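Side-chain contacts in hydrogenase maturation factor (Thermoanaerobacter tengcongensis, PDB 3VTH), which probably transfers the carbamoyl group of carbamoyl phosphate, with ATP consumption, to the C-terminal cysteine of HypE during [NiFe]-hydrogenase maturation: residues V614-E617 with G618-A621; G598-F601 with D602-A606; C200-D203 with E204-V208; L316-E319 with E320-F323. All blocks are in the same frame, centred on the assembly; numbering follows the deposited sequence.

Contact 1. Residues V614-E617 with G618-A621. With AP2 (phosphomethylphosphonic acid adenosyl ester), chain H.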
loop_
_atom_site.group_PDB
_atom_site.type_symbol
_atom_site.label_atom_id
_atom_site.label_comp_id
_atom_site.label_asym_id
_atom_site.label_seq_id
_atom_site.Cartn_x
_atom_site.Cartn_y
_atom_site.Cartn_z
ATOM N N VAL A 614 -14.473 -11.198 17.512
ATOM C CA VAL A 614 -14.133 -10.745 16.167
ATOM C C VAL A 614 -13.351 -11.807 15.383
ATOM O O VAL A 614 -12.674 -12.667 15.967
ATOM C CB VAL A 614 -13.357 -9.396 16.167
ATOM C CG1 VAL A 614 -14.209 -8.270 16.814
ATOM C CG2 VAL A 614 -12.009 -9.536 16.854
ATOM N N LEU A 615 -13.460 -11.730 14.059
ATOM C CA LEU A 615 -12.867 -12.714 13.153
ATOM C C LEU A 615 -11.494 -12.261 12.690
ATOM O O LEU A 615 -10.654 -13.080 12.334
ATOM C CB LEU A 615 -13.798 -12.978 11.961
ATOM C CG LEU A 615 -15.195 -13.514 12.339
ATOM C CD1 LEU A 615 -16.134 -13.678 11.129
ATOM C CD2 LEU A 615 -15.091 -14.832 13.110
ATOM N N PHE A 616 -11.268 -10.949 12.716
ATOM C CA PHE A 616 -9.982 -10.375 12.354
ATOM C C PHE A 616 -9.687 -9.153 13.209
ATOM O O PHE A 616 -10.596 -8.483 13.686
ATOM C CB PHE A 616 -9.913 -10.038 10.849
ATOM C CG PHE A 616 -10.937 -9.014 10.385
ATOM C CD1 PHE A 616 -12.193 -9.413 9.959
ATOM C CD2 PHE A 616 -10.620 -7.657 10.341
ATOM C CE1 PHE A 616 -13.132 -8.479 9.523
ATOM C CE2 PHE A 616 -11.562 -6.710 9.902
ATOM C CZ PHE A 616 -12.816 -7.129 9.496
ATOM N N GLU A 617 -8.400 -8.881 13.395
ATOM C CA GLU A 617 -7.928 -7.773 14.219
ATOM C C GLU A 617 -8.453 -6.445 13.653
ATOM O O GLU A 617 -8.286 -6.157 12.477
ATOM C CB GLU A 617 -6.387 -7.807 14.238
ATOM C CG GLU A 617 -5.680 -6.718 15.052
ATOM C CD GLU A 617 -5.506 -7.065 16.527
ATOM O OE1 GLU A 617 -6.518 -7.051 17.275
ATOM O OE2 GLU A 617 -4.347 -7.331 16.945
ATOM N N GLY A 618 -9.112 -5.653 14.492
ATOM C CA GLY A 618 -9.585 -4.339 14.070
ATOM C C GLY A 618 -11.027 -4.330 13.594
ATOM O O GLY A 618 -11.606 -3.267 13.397
ATOM N N GLN A 619 -11.603 -5.513 13.393
ATOM C CA GLN A 619 -12.980 -5.618 12.913
ATOM C C GLN A 619 -13.936 -4.792 13.759
ATOM O O GLN A 619 -14.759 -4.046 13.227
ATOM C CB GLN A 619 -13.445 -7.074 12.863
ATOM C CG GLN A 619 -14.916 -7.244 12.435
ATOM C CD GLN A 619 -15.344 -8.691 12.307
ATOM O OE1 GLN A 619 -16.270 -9.012 11.552
ATOM N NE2 GLN A 619 -14.705 -9.569 13.056
ATOM N N ALA A 620 -13.814 -4.919 15.076
ATOM C CA ALA A 620 -14.735 -4.236 15.978
ATOM C C ALA A 620 -14.544 -2.722 15.879
ATOM O O ALA A 620 -15.504 -1.979 15.910
ATOM C CB ALA A 620 -14.545 -4.719 17.424
ATOM N N ALA A 621 -13.311 -2.269 15.697
ATOM C CA ALA A 621 -13.095 -0.817 15.564
ATOM C C ALA A 621 -13.689 -0.250 14.265
ATOM O O ALA A 621 -14.244 0.849 14.255
ATOM C CB ALA A 621 -11.613 -0.462 15.719
HETATM P PB AP2 H . -0.170 -2.769 15.667
HETATM O O1B AP2 H . -1.415 -2.411 16.440
HETATM O O2B AP2 H . 0.944 -1.769 15.694
HETATM O O3B AP2 H . 0.251 -4.197 15.908
HETATM C C3A AP2 H . -0.769 -2.781 13.956
HETATM P PA AP2 H . -1.260 -1.161 13.298
HETATM O O1A AP2 H . -1.450 -1.499 11.826
HETATM O O2A AP2 H . -0.388 0.009 13.686
HETATM O "O5'" AP2 H . -2.695 -0.862 13.986
HETATM C "C5'" AP2 H . -3.797 -1.668 13.588
HETATM C "C4'" AP2 H . -4.865 -1.428 14.631
HETATM O "O4'" AP2 H . -5.435 -0.132 14.442
HETATM C "C3'" AP2 H . -6.028 -2.392 14.508
HETATM O "O3'" AP2 H . -5.704 -3.658 15.093
HETATM C "C2'" AP2 H . -7.095 -1.619 15.256
HETATM O "O2'" AP2 H . -6.884 -1.867 16.651
HETATM C "C1'" AP2 H . -6.793 -0.157 14.901
HETATM N N9 AP2 H . -7.767 0.248 13.846
HETATM C C8 AP2 H . -7.880 -0.244 12.587
HETATM N N7 AP2 H . -8.919 0.323 11.917
HETATM C C5 AP2 H . -9.496 1.207 12.754
HETATM C C6 AP2 H . -10.645 2.146 12.692
HETATM N N6 AP2 H . -11.396 2.268 11.569
HETATM N N1 AP2 H . -10.916 2.877 13.808
HETATM C C2 AP2 H . -10.173 2.792 14.933
HETATM N N3 AP2 H . -9.125 1.949 15.059
HETATM C C4 AP2 H . -8.748 1.148 14.023
#
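Phe-616 and Gln-619 close a type II beta turn that leads straight into helix 619-626: the amide N of Gln-619 donates to the O of Phe-616 over 3.1 Å, nearly straight at 160°. Gly-618, at the third turn position and also the helix N-cap, has a positive phi at which a CB would lie 2.4 Å from the O of Glu-617, which explains the glycine. The same pair meets again through side chains. Phe-616 has CG between the backbone N and the carbonyl carbon (chi1 61°), and its ring lies against Gln-619, whose CB stands 3.5 Å from the ring centroid and 14° off the normal, a CH-pi contact. With an alanine in place of Phe-616 the stem of Gln-619, CB and CG, would probably lose the ring that covers it, opening a gap alongside. Beneath the turn, Val-614 CG1 packs on Ala-620 CB at 3.6 Å. Three residues line the nucleotide pocket: Glu-617 CG is 3.1 Å from O3' of AP2, Gly-618 CA 3.9 Å from its C2', and Ala-621 CB 3.5 Å from its N3. Val-614 and Ala-620 both rest on Ile-551 of helix 551-559, while Ala-620 and Ala-621 face helix 597-607.

Contact 2. Residues G598-F601 with D602-A606. With AP2 (phosphomethylphosphonic acid adenosyl ester), chain H.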
loop_
_atom_site.group_PDB
_atom_site.type_symbol
_atom_site.label_atom_id
_atom_site.label_comp_id
_atom_site.label_asym_id
_atom_site.label_seq_id
_atom_site.Cartn_x
_atom_site.Cartn_y
_atom_site.Cartn_z
ATOM N N GLY A 598 -6.343 0.915 20.043
ATOM C CA GLY A 598 -7.051 -0.252 19.476
ATOM C C GLY A 598 -7.862 -1.033 20.505
ATOM O O GLY A 598 -9.030 -1.374 20.263
ATOM N N ARG A 599 -7.253 -1.318 21.655
ATOM C CA ARG A 599 -7.951 -2.040 22.711
ATOM C C ARG A 599 -9.048 -1.178 23.327
ATOM O O ARG A 599 -10.098 -1.697 23.719
ATOM C CB ARG A 599 -6.988 -2.549 23.808
ATOM C CG ARG A 599 -5.869 -3.528 23.339
ATOM C CD ARG A 599 -6.350 -4.885 22.774
ATOM N NE ARG A 599 -7.019 -4.719 21.483
ATOM C CZ ARG A 599 -6.401 -4.662 20.300
ATOM N NH1 ARG A 599 -5.078 -4.790 20.212
ATOM N NH2 ARG A 599 -7.115 -4.475 19.198
ATOM N N PHE A 600 -8.795 0.129 23.435
ATOM C CA PHE A 600 -9.831 1.074 23.904
ATOM C C PHE A 600 -11.075 0.953 23.010
ATOM O O PHE A 600 -12.205 0.761 23.512
ATOM C CB PHE A 600 -9.282 2.518 23.934
ATOM C CG PHE A 600 -10.070 3.499 24.789
ATOM C CD1 PHE A 600 -11.217 3.126 25.496
ATOM C CD2 PHE A 600 -9.669 4.842 24.836
ATOM C CE1 PHE A 600 -11.934 4.063 26.275
ATOM C CE2 PHE A 600 -10.386 5.786 25.603
ATOM C CZ PHE A 600 -11.526 5.390 26.322
ATOM N N PHE A 601 -10.872 1.027 21.694
ATOM C CA PHE A 601 -11.967 0.811 20.741
ATOM C C PHE A 601 -12.652 -0.541 20.944
ATOM O O PHE A 601 -13.882 -0.602 20.972
ATOM C CB PHE A 601 -11.487 0.945 19.285
ATOM C CG PHE A 601 -11.644 2.335 18.730
ATOM C CD1 PHE A 601 -12.585 2.593 17.730
ATOM C CD2 PHE A 601 -10.853 3.386 19.204
ATOM C CE1 PHE A 601 -12.735 3.891 17.201
ATOM C CE2 PHE A 601 -10.993 4.686 18.681
ATOM C CZ PHE A 601 -11.946 4.937 17.686
ATOM N N ASP A 602 -11.867 -1.610 21.113
ATOM C CA ASP A 602 -12.462 -2.951 21.316
ATOM C C ASP A 602 -13.295 -3.019 22.601
ATOM O O ASP A 602 -14.366 -3.635 22.621
ATOM C CB ASP A 602 -11.397 -4.049 21.337
ATOM C CG ASP A 602 -10.819 -4.340 19.950
ATOM O OD1 ASP A 602 -11.375 -3.857 18.936
ATOM O OD2 ASP A 602 -9.789 -5.046 19.892
ATOM N N ALA A 603 -12.799 -2.387 23.668
ATOM C CA ALA A 603 -13.538 -2.324 24.943
ATOM C C ALA A 603 -14.910 -1.643 24.785
ATOM O O ALA A 603 -15.936 -2.119 25.308
ATOM C CB ALA A 603 -12.695 -1.615 26.021
ATOM N N VAL A 604 -14.929 -0.509 24.088
ATOM C CA VAL A 604 -16.186 0.197 23.789
ATOM C C VAL A 604 -17.131 -0.669 22.968
ATOM O O VAL A 604 -18.318 -0.786 23.302
ATOM C CB VAL A 604 -15.941 1.535 23.038
ATOM C CG1 VAL A 604 -17.278 2.182 22.610
ATOM C CG2 VAL A 604 -15.115 2.484 23.911
ATOM N N ALA A 605 -16.618 -1.284 21.901
ATOM C CA ALA A 605 -17.476 -2.091 21.014
ATOM C C ALA A 605 -18.155 -3.246 21.779
ATOM O O ALA A 605 -19.354 -3.505 21.594
ATOM C CB ALA A 605 -16.691 -2.617 19.821
ATOM N N ALA A 606 -17.389 -3.901 22.652
ATOM C CA ALA A 606 -17.893 -5.004 23.477
ATOM C C ALA A 606 -18.931 -4.528 24.499
ATOM O O ALA A 606 -19.967 -5.159 24.690
ATOM C CB ALA A 606 -16.728 -5.712 24.194
HETATM P PB AP2 H . -0.170 -2.769 15.667
HETATM O O1B AP2 H . -1.415 -2.411 16.440
HETATM O O2B AP2 H . 0.944 -1.769 15.694
HETATM O O3B AP2 H . 0.251 -4.197 15.908
HETATM C C3A AP2 H . -0.769 -2.781 13.956
HETATM P PA AP2 H . -1.260 -1.161 13.298
HETATM O O1A AP2 H . -1.450 -1.499 11.826
HETATM O O2A AP2 H . -0.388 0.009 13.686
HETATM O "O5'" AP2 H . -2.695 -0.862 13.986
HETATM C "C5'" AP2 H . -3.797 -1.668 13.588
HETATM C "C4'" AP2 H . -4.865 -1.428 14.631
HETATM O "O4'" AP2 H . -5.435 -0.132 14.442
HETATM C "C3'" AP2 H . -6.028 -2.392 14.508
HETATM O "O3'" AP2 H . -5.704 -3.658 15.093
HETATM C "C2'" AP2 H . -7.095 -1.619 15.256
HETATM O "O2'" AP2 H . -6.884 -1.867 16.651
HETATM C "C1'" AP2 H . -6.793 -0.157 14.901
HETATM N N9 AP2 H . -7.767 0.248 13.846
HETATM C C8 AP2 H . -7.880 -0.244 12.587
HETATM N N7 AP2 H . -8.919 0.323 11.917
HETATM C C5 AP2 H . -9.496 1.207 12.754
HETATM C C6 AP2 H . -10.645 2.146 12.692
HETATM N N6 AP2 H . -11.396 2.268 11.569
HETATM N N1 AP2 H . -10.916 2.877 13.808
HETATM C C2 AP2 H . -10.173 2.792 14.933
HETATM N N3 AP2 H . -9.125 1.949 15.059
HETATM C C4 AP2 H . -8.748 1.148 14.023
HETATM O O HOH W 1 -9.358 -2.492 17.695
#
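Arg-599 and Asp-602, three residues apart on helix 597-607, form a side-on salt bridge in which two of the guanidinium nitrogens, NE and NH2, go to one carboxylate oxygen. NH2 of Arg-599 donates to OD2 of Asp-602 over 2.8 Å at 149°, and NE of Arg-599 to the same OD2 over a longer 3.2 Å at 136°. Both come from the same face of the carboxylate, above its plane, and the two flat groups are turned 29° apart. Bends at chi2 and chi3 fold the arginine back along the helix to reach its mate. The other carboxylate oxygen, OD1 of Asp-602, accepts a hydrogen bond from water 1 at 2.7 Å. That water also donates to the O of Gly-598 at 2.8 Å and hydrogen-bonds O2' of AP2 at 2.8 Å, joining the ribose to the helix.

Regular i to i+4 backbone bonds run beneath, from Asp-602 N to Gly-598 O up to Ala-605 N to Phe-601 O. Gly-598 lets the ribose come close, since a CB there would clash with O2'. The Phe-601 ring offers one face to the adenine: C2 of AP2 lies 3.6 Å above its plane, offset toward the rim. On the far flank, Phe-600 CD1 touches Val-604 CG2 more loosely, at 4.3 Å, and both side chains pack on Leu-653 of helix 649-662; Phe-673 meets both phenylalanines edge-to-face. A helix that gives the ribose a water bridge and the base an aromatic face is part of the nucleotide pocket of this Kae1-like domain, a member of the actin-ATPase clan.

Contact 3. Residues C200-D203 with E204-V208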
loop_
_atom_site.group_PDB
_atom_site.type_symbol
_atom_site.label_atom_id
_atom_site.label_comp_id
_atom_site.label_asym_id
_atom_site.label_seq_id
_atom_site.Cartn_x
_atom_site.Cartn_y
_atom_site.Cartn_z
ATOM N N CYS A 200 -15.632 -26.362 -22.908
ATOM C CA CYS A 200 -16.233 -25.124 -23.376
ATOM C C CYS A 200 -15.714 -24.890 -24.784
ATOM O O CYS A 200 -14.505 -24.976 -25.045
ATOM C CB CYS A 200 -15.843 -23.957 -22.449
ATOM S SG CYS A 200 -16.469 -22.274 -22.884
ATOM N N PHE A 201 -16.624 -24.588 -25.692
ATOM C CA PHE A 201 -16.248 -24.389 -27.075
ATOM C C PHE A 201 -16.177 -22.905 -27.446
ATOM O O PHE A 201 -15.803 -22.564 -28.565
ATOM C CB PHE A 201 -17.177 -25.185 -27.998
ATOM C CG PHE A 201 -17.007 -26.687 -27.877
ATOM C CD1 PHE A 201 -16.155 -27.374 -28.733
ATOM C CD2 PHE A 201 -17.686 -27.405 -26.889
ATOM C CE1 PHE A 201 -15.989 -28.766 -28.629
ATOM C CE2 PHE A 201 -17.528 -28.796 -26.770
ATOM C CZ PHE A 201 -16.678 -29.478 -27.647
ATOM N N ASP A 202 -16.520 -22.037 -26.496
ATOM C CA ASP A 202 -16.452 -20.586 -26.697
ATOM C C ASP A 202 -15.020 -20.064 -26.520
ATOM O O ASP A 202 -14.115 -20.814 -26.128
ATOM C CB ASP A 202 -17.395 -19.863 -25.720
ATOM C CG ASP A 202 -18.855 -20.194 -25.956
ATOM O OD1 ASP A 202 -19.243 -20.406 -27.119
ATOM O OD2 ASP A 202 -19.622 -20.244 -24.976
ATOM N N ASP A 203 -14.812 -18.779 -26.796
ATOM C CA ASP A 203 -13.513 -18.179 -26.502
ATOM C C ASP A 203 -13.303 -18.079 -24.980
ATOM O O ASP A 203 -14.276 -18.067 -24.223
ATOM C CB ASP A 203 -13.275 -16.875 -27.295
ATOM C CG ASP A 203 -13.941 -15.628 -26.681
ATOM O OD1 ASP A 203 -13.978 -15.450 -25.445
ATOM O OD2 ASP A 203 -14.390 -14.773 -27.481
ATOM N N GLU A 204 -12.042 -18.056 -24.544
ATOM C CA GLU A 204 -11.692 -18.182 -23.113
ATOM C C GLU A 204 -12.425 -17.213 -22.186
ATOM O O GLU A 204 -12.925 -17.619 -21.135
ATOM C CB GLU A 204 -10.174 -18.074 -22.888
ATOM C CG GLU A 204 -9.357 -19.273 -23.387
ATOM C CD GLU A 204 -9.112 -19.263 -24.898
ATOM O OE1 GLU A 204 -9.520 -18.293 -25.581
ATOM O OE2 GLU A 204 -8.505 -20.238 -25.405
ATOM N N ILE A 205 -12.488 -15.936 -22.567
ATOM C CA ILE A 205 -13.187 -14.927 -21.760
ATOM C C ILE A 205 -14.683 -15.248 -21.596
ATOM O O ILE A 205 -15.245 -15.083 -20.511
ATOM C CB ILE A 205 -13.034 -13.500 -22.335
ATOM C CG1 ILE A 205 -11.555 -13.081 -22.409
ATOM C CG2 ILE A 205 -13.827 -12.481 -21.486
ATOM C CD1 ILE A 205 -10.826 -12.950 -21.052
ATOM N N LYS A 206 -15.316 -15.692 -22.680
ATOM C CA LYS A 206 -16.717 -16.104 -22.642
ATOM C C LYS A 206 -16.924 -17.327 -21.743
ATOM O O LYS A 206 -17.946 -17.441 -21.085
ATOM C CB LYS A 206 -17.230 -16.391 -24.057
ATOM C CG LYS A 206 -18.723 -16.158 -24.247
ATOM C CD LYS A 206 -19.049 -15.781 -25.718
ATOM C CE LYS A 206 -18.253 -14.512 -26.128
ATOM N NZ LYS A 206 -18.334 -14.186 -27.580
ATOM N N CYS A 207 -15.954 -18.242 -21.723
ATOM C CA CYS A 207 -16.024 -19.391 -20.818
ATOM C C CYS A 207 -16.046 -18.935 -19.344
ATOM O O CYS A 207 -16.780 -19.494 -18.514
ATOM C CB CYS A 207 -14.861 -20.356 -21.078
ATOM S SG CYS A 207 -14.805 -21.080 -22.759
ATOM N N VAL A 208 -15.235 -17.919 -19.048
ATOM C CA VAL A 208 -15.167 -17.300 -17.718
ATOM C C VAL A 208 -16.486 -16.625 -17.358
ATOM O O VAL A 208 -17.029 -16.867 -16.273
ATOM C CB VAL A 208 -13.987 -16.305 -17.622
ATOM C CG1 VAL A 208 -14.046 -15.467 -16.325
ATOM C CG2 VAL A 208 -12.679 -17.061 -17.704
HETATM O O HOH W 2 -11.160 -15.012 -24.976
#
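Cys-200 and Cys-207 are joined by a disulfide that ties the loop after strand 193-196 to the first turn of helix 204-213, and Asp-203 caps that helix between them. The SG atoms of Cys-200 and Cys-207 are 2.1 Å apart, with a chi3 of -96°, a left-handed bridge. In the capping bond OD1 of Asp-203 accepts from the N of Lys-206 over 3.1 Å at 167°, nearly head-on to its C-O bond. The O of Asp-203 takes the N of Cys-207 at 3.0 Å, the first i to i+4 bond of the helix. With chi1 at 81°, the carboxylate of Asp-203 is folded over the helix start. Water 2 accepts from the N of Ile-205 at 2.9 Å and donates weakly to OD1 of Asp-203. OD2 of Asp-203 has Lys-206 NZ at 4.0 Å and Arg-130 as long ionic partners. Replacing Asp-203 by alanine removes the carboxylate, and the amide of Lys-206 would probably lose its side-chain acceptor, leaving the helix start less firmly held. Ile-205 faces inward to Leu-193, Leu-356 and helix 312-320. The whole is an aspartate N-cap with a disulfide linking the preceding loop to the first helical turn.

Contact 4. Residues L316-E319 with E320-F323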
loop_
_atom_site.group_PDB
_atom_site.type_symbol
_atom_site.label_atom_id
_atom_site.label_comp_id
_atom_site.label_asym_id
_atom_site.label_seq_id
_atom_site.Cartn_x
_atom_site.Cartn_y
_atom_site.Cartn_z
ATOM N N LEU A 316 -12.467 -6.964 -21.532
ATOM C CA LEU A 316 -13.102 -8.016 -22.325
ATOM C C LEU A 316 -14.210 -8.728 -21.532
ATOM O O LEU A 316 -15.321 -8.937 -22.030
ATOM C CB LEU A 316 -12.056 -9.014 -22.821
ATOM C CG LEU A 316 -11.046 -8.491 -23.861
ATOM C CD1 LEU A 316 -9.954 -9.527 -24.135
ATOM C CD2 LEU A 316 -11.724 -8.063 -25.147
ATOM N N LEU A 317 -13.900 -9.088 -20.293
ATOM C CA LEU A 317 -14.877 -9.757 -19.427
ATOM C C LEU A 317 -16.109 -8.877 -19.196
ATOM O O LEU A 317 -17.238 -9.371 -19.235
ATOM C CB LEU A 317 -14.232 -10.159 -18.090
ATOM C CG LEU A 317 -15.106 -10.960 -17.094
ATOM C CD1 LEU A 317 -15.709 -12.241 -17.765
ATOM C CD2 LEU A 317 -14.314 -11.308 -15.829
ATOM N N MET A 318 -15.876 -7.581 -18.973
ATOM C CA MET A 318 -16.940 -6.605 -18.726
ATOM C C MET A 318 -17.962 -6.466 -19.856
ATOM O O MET A 318 -19.135 -6.197 -19.594
ATOM C CB MET A 318 -16.358 -5.230 -18.348
ATOM C CG MET A 318 -15.736 -5.157 -16.940
ATOM S SD MET A 318 -16.977 -5.559 -15.687
ATOM C CE MET A 318 -16.043 -5.385 -14.172
ATOM N N GLU A 319 -17.538 -6.649 -21.105
ATOM C CA GLU A 319 -18.517 -6.698 -22.199
ATOM C C GLU A 319 -19.379 -7.983 -22.184
ATOM O O GLU A 319 -20.436 -8.032 -22.828
ATOM C CB GLU A 319 -17.889 -6.423 -23.589
ATOM C CG GLU A 319 -16.378 -6.590 -23.672
ATOM C CD GLU A 319 -15.739 -5.994 -24.932
ATOM O OE1 GLU A 319 -14.726 -5.260 -24.800
ATOM O OE2 GLU A 319 -16.225 -6.269 -26.045
ATOM N N GLU A 320 -18.951 -9.004 -21.434
ATOM C CA GLU A 320 -19.688 -10.282 -21.394
ATOM C C GLU A 320 -20.629 -10.432 -20.200
ATOM O O GLU A 320 -21.613 -11.168 -20.286
ATOM C CB GLU A 320 -18.746 -11.495 -21.470
ATOM C CG GLU A 320 -17.864 -11.579 -22.720
ATOM C CD GLU A 320 -18.645 -11.539 -24.033
ATOM O OE1 GLU A 320 -19.712 -12.185 -24.135
ATOM O OE2 GLU A 320 -18.172 -10.869 -24.979
ATOM N N ILE A 321 -20.340 -9.726 -19.101
ATOM C CA ILE A 321 -21.164 -9.799 -17.891
ATOM C C ILE A 321 -21.904 -8.471 -17.616
ATOM O O ILE A 321 -21.470 -7.415 -18.078
ATOM C CB ILE A 321 -20.309 -10.216 -16.657
ATOM C CG1 ILE A 321 -19.192 -9.195 -16.388
ATOM C CG2 ILE A 321 -19.707 -11.609 -16.855
ATOM C CD1 ILE A 321 -18.390 -9.452 -15.114
ATOM N N ASP A 322 -23.016 -8.521 -16.877
ATOM C CA ASP A 322 -23.702 -7.288 -16.446
ATOM C C ASP A 322 -23.792 -7.145 -14.913
ATOM O O ASP A 322 -24.846 -6.784 -14.365
ATOM C CB ASP A 322 -25.099 -7.169 -17.079
ATOM C CG ASP A 322 -26.016 -8.330 -16.715
ATOM O OD1 ASP A 322 -25.656 -9.133 -15.821
ATOM O OD2 ASP A 322 -27.107 -8.443 -17.314
ATOM N N PHE A 323 -22.698 -7.449 -14.230
ATOM C CA PHE A 323 -22.658 -7.390 -12.771
ATOM C C PHE A 323 -21.234 -7.135 -12.330
ATOM O O PHE A 323 -20.300 -7.572 -13.007
ATOM C CB PHE A 323 -23.235 -8.677 -12.112
ATOM C CG PHE A 323 -22.720 -9.975 -12.708
ATOM C CD1 PHE A 323 -21.427 -10.443 -12.419
ATOM C CD2 PHE A 323 -23.526 -10.724 -13.564
ATOM C CE1 PHE A 323 -20.949 -11.643 -12.979
ATOM C CE2 PHE A 323 -23.073 -11.923 -14.120
ATOM C CZ PHE A 323 -21.778 -12.385 -13.831
HETATM O O HOH W 3 -15.483 -9.851 -24.668
#
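Leu-317 and Ile-321 meet where helix 312-320 passes into the loop before strand 325-329, in the Sua5/YrdC-type domain. The backbone bonds are shared at one acceptor. The O of Leu-317 takes the N of Glu-320 at 2.8 Å, from well above the carbonyl plane (55° out of it), and the N of Ile-321 at 3.1 Å, nearly in line with the carbonyl (162°). The i+3 and i+4 amides therefore converge on the same oxygen, as the chain turns out of the helix.

Apolar contacts centre on Ile-321. Its CD1 lies 4.1 Å from Leu-317 CG and 4.2 Å from Met-318 SD, at loose van der Waals separation, so that one methyl touches the side chains four and three residues earlier. Further along, Ile-321 CB sits 3.8 Å above the plane of the Phe-323 ring, toward its rim. Ala-209 of helix 204-213 also packs on Ile-321.

Polar groups at this turn draw on outside partners. The O of Met-318 and the O of Ile-321 lie 3.0 Å apart, two acceptors whose mutual repulsion is probably offset by Arg-257, whose NH2 and NH1 donate to them respectively. Glu-320 is bent at chi2 (-55°), which curls its carboxylate back toward the helix. There water 3 donates to OE2 of Glu-320 at 2.9 Å and to the O of Leu-316 at 2.8 Å.

How the contacts relate
The four contacts fall into two pairs. Contacts 1 and 2, with centres 10 Å apart, both touch AP2. They also meet each other: Ala-620 CB lies 3.6 Å from Asp-602 OD1, and Glu-617 OE1 is a weak, long partner of Arg-599 NH2 at 3.3 Å. The side chains of Glu-617 and Arg-599 are each about 10 Å from the iron. Contacts 3 and 4, with centres 13 Å apart, pack helix 204-213 on helix 312-320 through Ile-205 CG2 and Leu-317 CA at 3.6 Å. The pairs are separate, the nearest atoms of contacts 1 and 4 being about 23 Å apart. Contact 1 also approaches the second nucleotide, with the Phe-616 side chain about 6 Å from APC.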